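Long-range contacts in chymotrypsin-like serine protease (Equine arteritis virus, PDB 1MBM), which probably cleaves the viral replicase polyprotein, acting as a serine endopeptidase with a chymotrypsin-like fold: residues L29-V34 with D113-A117; G85-T91 with S116-Q120; W108-D113 with L194-E198. All coordinates share one frame; numbering follows the deposited sequence.

Contact 1: L29-V34 with D113-A117; sequences LTASHV and DSGSA
Ser114 reaches His33 in the cleft between the two barrels of the chymotrypsin fold, and with Asp59 they form what is very probably the Ser-His-Asp catalytic triad. Ser114 CB packs against Val34 CG2 at 3.8 Å and also touches the rim of the His33 imidazole. From there chi1 of -77° sets OG anti to the carbonyl carbon, which brings the hydroxyl to the edge of the ring, near its plane, with OG 3.3 Å from His33 NE2. A water joins the two groups, hydrogen-bonded to His33 NE2 at 3.1 Å and to Ser114 OG at 3.0 Å. On the far side of the imidazole, ND1 is hydrogen-bonded to Asp59, so both ring nitrogens have partners, while Ser114 OG also makes a weak bond to Ser111 O. The Gly-Asp-Ser-Gly sequence turns tightly here, in a type II turn from Asp113 to Ser116. Its Gly115 packs against the end of strand 25-31, with CA 3.4 Å from Ala31 N, a buried nitrogen for which the model offers no partner. Two residues back along the strand, one water donates to both Leu29 O, at 2.9 Å, and Gly115 O, at 2.7 Å.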
loop_
_atom_site.group_PDB
_atom_site.type_symbol
_atom_site.label_atom_id
_atom_site.label_comp_id
_atom_site.label_asym_id
_atom_site.label_seq_id
_atom_site.Cartn_x
_atom_site.Cartn_y
_atom_site.Cartn_z
ATOM N N LEU A 29 8.677 -7.082 3.578
ATOM C CA LEU A 29 8.024 -5.880 4.117
ATOM C C LEU A 29 6.624 -6.154 4.646
ATOM O O LEU A 29 5.901 -6.967 4.086
ATOM C CB LEU A 29 7.891 -4.813 3.040
ATOM C CG LEU A 29 9.147 -4.464 2.257
ATOM C CD1 LEU A 29 8.814 -3.424 1.180
ATOM C CD2 LEU A 29 10.252 -3.976 3.195
ATOM N N THR A 30 6.245 -5.441 5.702
ATOM C CA THR A 30 4.905 -5.520 6.285
ATOM C C THR A 30 4.744 -4.305 7.201
ATOM O O THR A 30 5.590 -3.393 7.181
ATOM C CB THR A 30 4.674 -6.881 7.046
ATOM O OG1 THR A 30 3.302 -7.018 7.442
ATOM C CG2 THR A 30 5.449 -6.937 8.381
ATOM N N ALA A 31 3.653 -4.270 7.963
ATOM C CA ALA A 31 3.381 -3.164 8.879
ATOM C C ALA A 31 3.854 -3.495 10.296
ATOM O O ALA A 31 3.677 -4.615 10.769
ATOM C CB ALA A 31 1.896 -2.828 8.889
ATOM N N SER A 32 4.429 -2.509 10.975
ATOM C CA SER A 32 4.927 -2.712 12.340
ATOM C C SER A 32 3.846 -3.171 13.328
ATOM O O SER A 32 4.101 -4.020 14.178
ATOM C CB SER A 32 5.599 -1.442 12.855
ATOM O OG SER A 32 6.602 -1.015 11.948
ATOM N N HIS A 33 2.641 -2.622 13.223
ATOM C CA HIS A 33 1.594 -2.992 14.174
ATOM C C HIS A 33 1.090 -4.430 13.952
ATOM O O HIS A 33 0.500 -5.028 14.842
ATOM C CB HIS A 33 0.447 -1.979 14.174
ATOM C CG HIS A 33 -0.450 -2.073 12.981
ATOM N ND1 HIS A 33 -0.162 -1.451 11.785
ATOM C CD2 HIS A 33 -1.638 -2.699 12.805
ATOM C CE1 HIS A 33 -1.127 -1.701 10.919
ATOM N NE2 HIS A 33 -2.033 -2.458 11.512
ATOM N N VAL A 34 1.323 -4.974 12.761
ATOM C CA VAL A 34 1.022 -6.373 12.487
ATOM C C VAL A 34 2.059 -7.244 13.210
ATOM O O VAL A 34 1.725 -8.274 13.814
ATOM C CB VAL A 34 1.041 -6.657 10.975
ATOM C CG1 VAL A 34 1.115 -8.160 10.697
ATOM C CG2 VAL A 34 -0.188 -6.037 10.311
ATOM N N ASP A 113 -5.493 -6.464 5.390
ATOM C CA ASP A 113 -4.659 -5.895 4.334
ATOM C C ASP A 113 -3.538 -5.027 4.879
ATOM O O ASP A 113 -2.723 -4.530 4.100
ATOM C CB ASP A 113 -5.473 -5.025 3.369
ATOM C CG ASP A 113 -6.520 -5.804 2.599
ATOM O OD1 ASP A 113 -6.309 -7.003 2.323
ATOM O OD2 ASP A 113 -7.589 -5.279 2.221
ATOM N N SER A 114 -3.511 -4.806 6.194
ATOM C CA SER A 114 -2.432 -4.013 6.789
ATOM C C SER A 114 -1.101 -4.661 6.429
ATOM O O SER A 114 -0.957 -5.881 6.498
ATOM C CB SER A 114 -2.595 -3.906 8.308
ATOM O OG SER A 114 -3.612 -2.968 8.635
ATOM N N GLY A 115 -0.145 -3.847 6.011
ATOM C CA GLY A 115 1.147 -4.361 5.612
ATOM C C GLY A 115 1.340 -4.580 4.121
ATOM O O GLY A 115 2.479 -4.775 3.690
ATOM N N SER A 116 0.251 -4.588 3.345
ATOM C CA SER A 116 0.346 -4.750 1.891
ATOM C C SER A 116 1.282 -3.699 1.308
ATOM O O SER A 116 1.245 -2.536 1.705
ATOM C CB SER A 116 -1.023 -4.603 1.193
ATOM O OG SER A 116 -2.001 -5.515 1.705
ATOM N N ALA A 117 2.118 -4.107 0.367
ATOM C CA ALA A 117 2.998 -3.149 -0.289
ATOM C C ALA A 117 2.099 -2.264 -1.122
ATOM O O ALA A 117 1.113 -2.738 -1.692
ATOM C CB ALA A 117 4.003 -3.860 -1.187
HETATM O O HOH W 1 4.474 -5.481 2.068
HETATM O O HOH W 2 -4.966 -3.485 11.290
#

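Contact 2: G85-T91 with S116-Q120; sequences GPASWCT and SAVVQ
Strands 85-91 and 117-120 run antiparallel in the sheet of the second barrel, and Ser88 faces Val119 as a hydrogen-bonded pair. Ser88 N donates to Val119 O at 2.9 Å and Val119 N returns the bond to Ser88 O at 2.8 Å. Two residues on, Cys90 N donates to Ala117 O, almost straight at 178°, and a water donates to Cys90 O and accepts from Ala117 N. Beside the Ser88-Val119 pair stands the non-hydrogen-bonded pair Trp89 and Val118, whose side chains lie side by side and point the same way. With CG1 anti to the backbone N (chi1 -179°), Val118 spreads both methyls under one face of the indole. CG2 makes a CH-pi contact 3.7 Å from the centroid of the five-membered ring, and CG1 lies below the six-membered part. His128 meets the same indole with its ring steeply inclined. On the other face of the sheet, Cys90 SG touches Val119 CG2 at 4.0 Å. At the far end Gln120 extends its chain past Ala87 CB, and NE2 donates to Pro86 O at 3.0 Å from 49° above the carbonyl plane; Thr83 O takes a second bond from it. Such a pairing, with one strand beginning just three residues after the probable nucleophile, belongs to the C-terminal barrel of chymotrypsin-like proteases.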
loop_
_atom_site.group_PDB
_atom_site.type_symbol
_atom_site.label_atom_id
_atom_site.label_comp_id
_atom_site.label_asym_id
_atom_site.label_seq_id
_atom_site.Cartn_x
_atom_site.Cartn_y
_atom_site.Cartn_z
ATOM N N GLY A 85 -1.072 9.934 -8.033
ATOM C CA GLY A 85 -1.658 9.153 -9.104
ATOM C C GLY A 85 -2.110 7.805 -8.581
ATOM O O GLY A 85 -2.130 7.574 -7.370
ATOM N N PRO A 86 -2.486 6.912 -9.490
ATOM C CA PRO A 86 -2.894 5.562 -9.112
ATOM C C PRO A 86 -1.742 4.776 -8.472
ATOM O O PRO A 86 -0.578 5.015 -8.757
ATOM C CB PRO A 86 -3.278 4.932 -10.456
ATOM C CG PRO A 86 -2.510 5.751 -11.469
ATOM C CD PRO A 86 -2.611 7.138 -10.943
ATOM N N ALA A 87 -2.089 3.857 -7.584
ATOM C CA ALA A 87 -1.120 2.972 -6.962
ATOM C C ALA A 87 -1.825 1.656 -6.702
ATOM O O ALA A 87 -3.054 1.610 -6.600
ATOM C CB ALA A 87 -0.571 3.563 -5.664
ATOM N N SER A 88 -1.057 0.581 -6.634
ATOM C CA SER A 88 -1.627 -0.727 -6.387
ATOM C C SER A 88 -1.309 -1.156 -4.970
ATOM O O SER A 88 -0.147 -1.133 -4.558
ATOM C CB SER A 88 -1.065 -1.765 -7.375
ATOM O OG SER A 88 -1.481 -1.522 -8.715
ATOM N N TRP A 89 -2.359 -1.500 -4.228
ATOM C CA TRP A 89 -2.253 -2.085 -2.904
ATOM C C TRP A 89 -2.214 -3.584 -3.170
ATOM O O TRP A 89 -3.200 -4.155 -3.622
ATOM C CB TRP A 89 -3.499 -1.758 -2.064
ATOM C CG TRP A 89 -3.408 -0.478 -1.264
ATOM C CD1 TRP A 89 -3.356 -0.367 0.098
ATOM C CD2 TRP A 89 -3.396 0.860 -1.770
ATOM N NE1 TRP A 89 -3.286 0.957 0.468
ATOM C CE2 TRP A 89 -3.307 1.733 -0.658
ATOM C CE3 TRP A 89 -3.422 1.418 -3.054
ATOM C CZ2 TRP A 89 -3.270 3.119 -0.790
ATOM C CZ3 TRP A 89 -3.375 2.801 -3.184
ATOM C CH2 TRP A 89 -3.297 3.635 -2.057
ATOM N N CYS A 90 -1.074 -4.213 -2.903
ATOM C CA CYS A 90 -0.880 -5.623 -3.235
ATOM C C CYS A 90 -1.348 -6.540 -2.117
ATOM O O CYS A 90 -0.535 -7.047 -1.344
ATOM C CB CYS A 90 0.590 -5.893 -3.570
ATOM S SG CYS A 90 1.256 -4.794 -4.858
ATOM N N THR A 91 -2.657 -6.755 -2.035
ATOM C CA THR A 91 -3.193 -7.587 -0.963
ATOM C C THR A 91 -3.074 -9.067 -1.287
ATOM O O THR A 91 -2.758 -9.458 -2.416
ATOM C CB THR A 91 -4.668 -7.234 -0.660
ATOM O OG1 THR A 91 -5.537 -7.883 -1.600
ATOM C CG2 THR A 91 -4.925 -5.757 -0.876
ATOM N N SER A 116 0.251 -4.588 3.345
ATOM C CA SER A 116 0.346 -4.750 1.891
ATOM C C SER A 116 1.282 -3.699 1.308
ATOM O O SER A 116 1.245 -2.536 1.705
ATOM C CB SER A 116 -1.023 -4.603 1.193
ATOM O OG SER A 116 -2.001 -5.515 1.705
ATOM N N ALA A 117 2.118 -4.107 0.367
ATOM C CA ALA A 117 2.998 -3.149 -0.289
ATOM C C ALA A 117 2.099 -2.264 -1.122
ATOM O O ALA A 117 1.113 -2.738 -1.692
ATOM C CB ALA A 117 4.003 -3.860 -1.187
ATOM N N VAL A 118 2.399 -0.974 -1.137
ATOM C CA VAL A 118 1.691 -0.052 -2.001
ATOM C C VAL A 118 2.707 0.309 -3.082
ATOM O O VAL A 118 3.778 0.833 -2.784
ATOM C CB VAL A 118 1.198 1.188 -1.235
ATOM C CG1 VAL A 118 0.452 2.114 -2.150
ATOM C CG2 VAL A 118 0.307 0.782 -0.080
ATOM N N VAL A 119 2.406 -0.009 -4.334
ATOM C CA VAL A 119 3.402 0.191 -5.380
ATOM C C VAL A 119 2.924 1.068 -6.528
ATOM O O VAL A 119 1.733 1.136 -6.818
ATOM C CB VAL A 119 3.942 -1.168 -5.973
ATOM C CG1 VAL A 119 4.360 -2.148 -4.854
ATOM C CG2 VAL A 119 2.930 -1.819 -6.884
ATOM N N GLN A 120 3.878 1.736 -7.160
ATOM C CA GLN A 120 3.643 2.550 -8.342
ATOM C C GLN A 120 4.722 2.111 -9.327
ATOM O O GLN A 120 5.911 2.239 -9.045
ATOM C CB GLN A 120 3.759 4.047 -8.016
ATOM C CG GLN A 120 2.577 4.579 -7.211
ATOM C CD GLN A 120 2.585 6.091 -7.022
ATOM O OE1 GLN A 120 3.576 6.662 -6.573
ATOM N NE2 GLN A 120 1.464 6.735 -7.341
HETATM O O HOH W 3 1.956 -7.017 -0.120
#

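Contact 3: W108-D113 with L194-E198; sequences WTTSGD and LSNRE
Arg197 and Trp108 cross at about a right angle where the C-terminal tail comes back onto the loop that leads to the probable nucleophile of this chymotrypsin-like fold. The guanidinium and indole planes stand 75° apart: the edge of the six-membered ring, at CZ3, sits over a face of the guanidinium, while Arg197 NE lies at the edge of the indole, in its plane. Between the two side chains, Arg197 NH2 comes nearest, 3.5 Å from Trp108 CE3. Ser195 takes a different side of the tryptophan, laying its CB over the face, 4.0 Å from the centroid of the five-membered ring in a CH-pi contact. With CG anti to the backbone N (chi1 -175°), the indole is placed where Ser195 CB covers one face and Arg197 comes to its six-membered ring.

Asp113 and Arg197 come from opposite directions and join end-on, NH1 to OD1 at 3.0 Å and NH2 to OD2 in a salt bridge modelled as very short. Both oxygens are met on their syn sides; the 42° between carboxylate and guanidinium goes with an approach from out of the carboxylate plane. OD2 is shared: Thr110 N donates to it at 2.9 Å, reaching it from the face opposite to NH2. This should hold the rotation of the carboxylate, while the turn before it is closed by Asp113 N bonding to Thr110 O. Glu96 pairs with Arg197 NE and Thr93 OG1 accepts from NH1, so the guanidinium is gripped on several sides and the tail is pinned to strand 94-100 as well. A further bond goes to the backbone: NH2 donates within the guanidinium plane to Trp108 O, 3.1 Å away.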
loop_
_atom_site.group_PDB
_atom_site.type_symbol
_atom_site.label_atom_id
_atom_site.label_comp_id
_atom_site.label_asym_id
_atom_site.label_seq_id
_atom_site.Cartn_x
_atom_site.Cartn_y
_atom_site.Cartn_z
ATOM N N TRP A 108 -9.925 0.543 -1.170
ATOM C CA TRP A 108 -10.828 -0.303 -0.401
ATOM C C TRP A 108 -10.006 -1.393 0.270
ATOM O O TRP A 108 -9.418 -2.235 -0.408
ATOM C CB TRP A 108 -11.910 -0.912 -1.296
ATOM C CG TRP A 108 -12.927 -1.697 -0.527
ATOM C CD1 TRP A 108 -14.042 -1.209 0.095
ATOM C CD2 TRP A 108 -12.917 -3.109 -0.278
ATOM N NE1 TRP A 108 -14.730 -2.232 0.705
ATOM C CE2 TRP A 108 -14.057 -3.408 0.494
ATOM C CE3 TRP A 108 -12.057 -4.154 -0.631
ATOM C CZ2 TRP A 108 -14.361 -4.705 0.913
ATOM C CZ3 TRP A 108 -12.358 -5.438 -0.213
ATOM C CH2 TRP A 108 -13.500 -5.703 0.548
ATOM N N THR A 109 -9.913 -1.353 1.595
ATOM C CA THR A 109 -9.125 -2.350 2.336
ATOM C C THR A 109 -9.829 -2.853 3.592
ATOM O O THR A 109 -10.779 -2.231 4.062
ATOM C CB THR A 109 -7.767 -1.763 2.779
ATOM O OG1 THR A 109 -7.993 -0.585 3.563
ATOM C CG2 THR A 109 -6.934 -1.265 1.585
ATOM N N THR A 110 -9.357 -3.984 4.125
ATOM C CA THR A 110 -9.827 -4.516 5.416
ATOM C C THR A 110 -8.638 -4.640 6.366
ATOM O O THR A 110 -7.496 -4.503 5.950
ATOM C CB THR A 110 -10.475 -5.900 5.276
ATOM O OG1 THR A 110 -9.547 -6.794 4.646
ATOM C CG2 THR A 110 -11.671 -5.860 4.323
ATOM N N SER A 111 -8.898 -4.949 7.632
ATOM C CA SER A 111 -7.809 -5.056 8.605
ATOM C C SER A 111 -6.690 -5.998 8.157
ATOM O O SER A 111 -5.503 -5.676 8.300
ATOM C CB SER A 111 -8.325 -5.475 9.980
ATOM O OG SER A 111 -7.277 -5.347 10.919
ATOM N N GLY A 112 -7.069 -7.145 7.597
ATOM C CA GLY A 112 -6.099 -8.109 7.098
ATOM C C GLY A 112 -5.154 -7.597 6.015
ATOM O O GLY A 112 -4.111 -8.213 5.761
ATOM N N ASP A 113 -5.493 -6.464 5.390
ATOM C CA ASP A 113 -4.659 -5.895 4.334
ATOM C C ASP A 113 -3.538 -5.027 4.879
ATOM O O ASP A 113 -2.723 -4.530 4.100
ATOM C CB ASP A 113 -5.473 -5.025 3.369
ATOM C CG ASP A 113 -6.520 -5.804 2.599
ATOM O OD1 ASP A 113 -6.309 -7.003 2.323
ATOM O OD2 ASP A 113 -7.589 -5.279 2.221
ATOM N N LEU A 194 -13.296 2.151 -6.876
ATOM C CA LEU A 194 -13.350 1.602 -5.516
ATOM C C LEU A 194 -13.694 0.105 -5.454
ATOM O O LEU A 194 -14.723 -0.324 -5.982
ATOM C CB LEU A 194 -14.359 2.414 -4.679
ATOM C CG LEU A 194 -15.864 2.116 -4.818
ATOM C CD1 LEU A 194 -16.409 1.491 -3.539
ATOM C CD2 LEU A 194 -16.670 3.355 -5.166
ATOM N N SER A 195 -12.822 -0.673 -4.811
ATOM C CA SER A 195 -12.986 -2.125 -4.670
ATOM C C SER A 195 -12.912 -2.847 -6.017
ATOM O O SER A 195 -13.926 -3.037 -6.696
ATOM C CB SER A 195 -14.272 -2.477 -3.916
ATOM O OG SER A 195 -14.526 -3.863 -3.989
ATOM N N ASN A 196 -11.708 -3.272 -6.385
ATOM C CA ASN A 196 -11.486 -3.863 -7.700
ATOM C C ASN A 196 -10.546 -5.072 -7.729
ATOM O O ASN A 196 -10.133 -5.509 -8.802
ATOM C CB ASN A 196 -10.959 -2.779 -8.652
ATOM C CG ASN A 196 -9.750 -2.036 -8.084
ATOM O OD1 ASN A 196 -8.705 -2.630 -7.841
ATOM N ND2 ASN A 196 -9.897 -0.733 -7.871
ATOM N N ARG A 197 -10.218 -5.623 -6.566
ATOM C CA ARG A 197 -9.262 -6.728 -6.509
ATOM C C ARG A 197 -9.790 -8.064 -7.049
ATOM O O ARG A 197 -9.011 -8.976 -7.319
ATOM C CB ARG A 197 -8.684 -6.886 -5.095
ATOM C CG ARG A 197 -9.606 -7.550 -4.093
ATOM C CD ARG A 197 -8.980 -7.726 -2.715
ATOM N NE ARG A 197 -9.051 -6.508 -1.917
ATOM C CZ ARG A 197 -8.637 -6.412 -0.660
ATOM N NH1 ARG A 197 -8.111 -7.463 -0.046
ATOM N NH2 ARG A 197 -8.757 -5.264 -0.010
ATOM N N GLU A 198 -11.105 -8.163 -7.215
ATOM C CA GLU A 198 -11.728 -9.367 -7.754
ATOM C C GLU A 198 -11.902 -9.270 -9.268
ATOM O O GLU A 198 -11.500 -8.286 -9.898
ATOM C CB GLU A 198 -13.078 -9.623 -7.073
ATOM C CG GLU A 198 -13.863 -8.363 -6.720
ATOM C CD GLU A 198 -14.509 -7.696 -7.924
ATOM O OE1 GLU A 198 -15.514 -8.237 -8.436
ATOM O OE2 GLU A 198 -14.015 -6.629 -8.355
#

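The three contacts lie close together, their centres 11 to 14 Å apart, and meet on the stretch from 108 to 120. Along the chain come 29-34 from the first barrel, 85-91 from the second, then this stretch, and finally the tail 194-198. Contact 1 joins the two barrels at the probable active site. Contact 2, about 12 Å away between centres and sharing Ser116 and Ala117 with it, carries the same chain on into the second sheet. Contact 3 shares Asp113 with contact 1 and brings the C-terminus against the loop. Thr91 of contact 2 packs on Asp113 and Arg197, so sheet, loop and tail meet around Asp113, the residue before the probable catalytic serine.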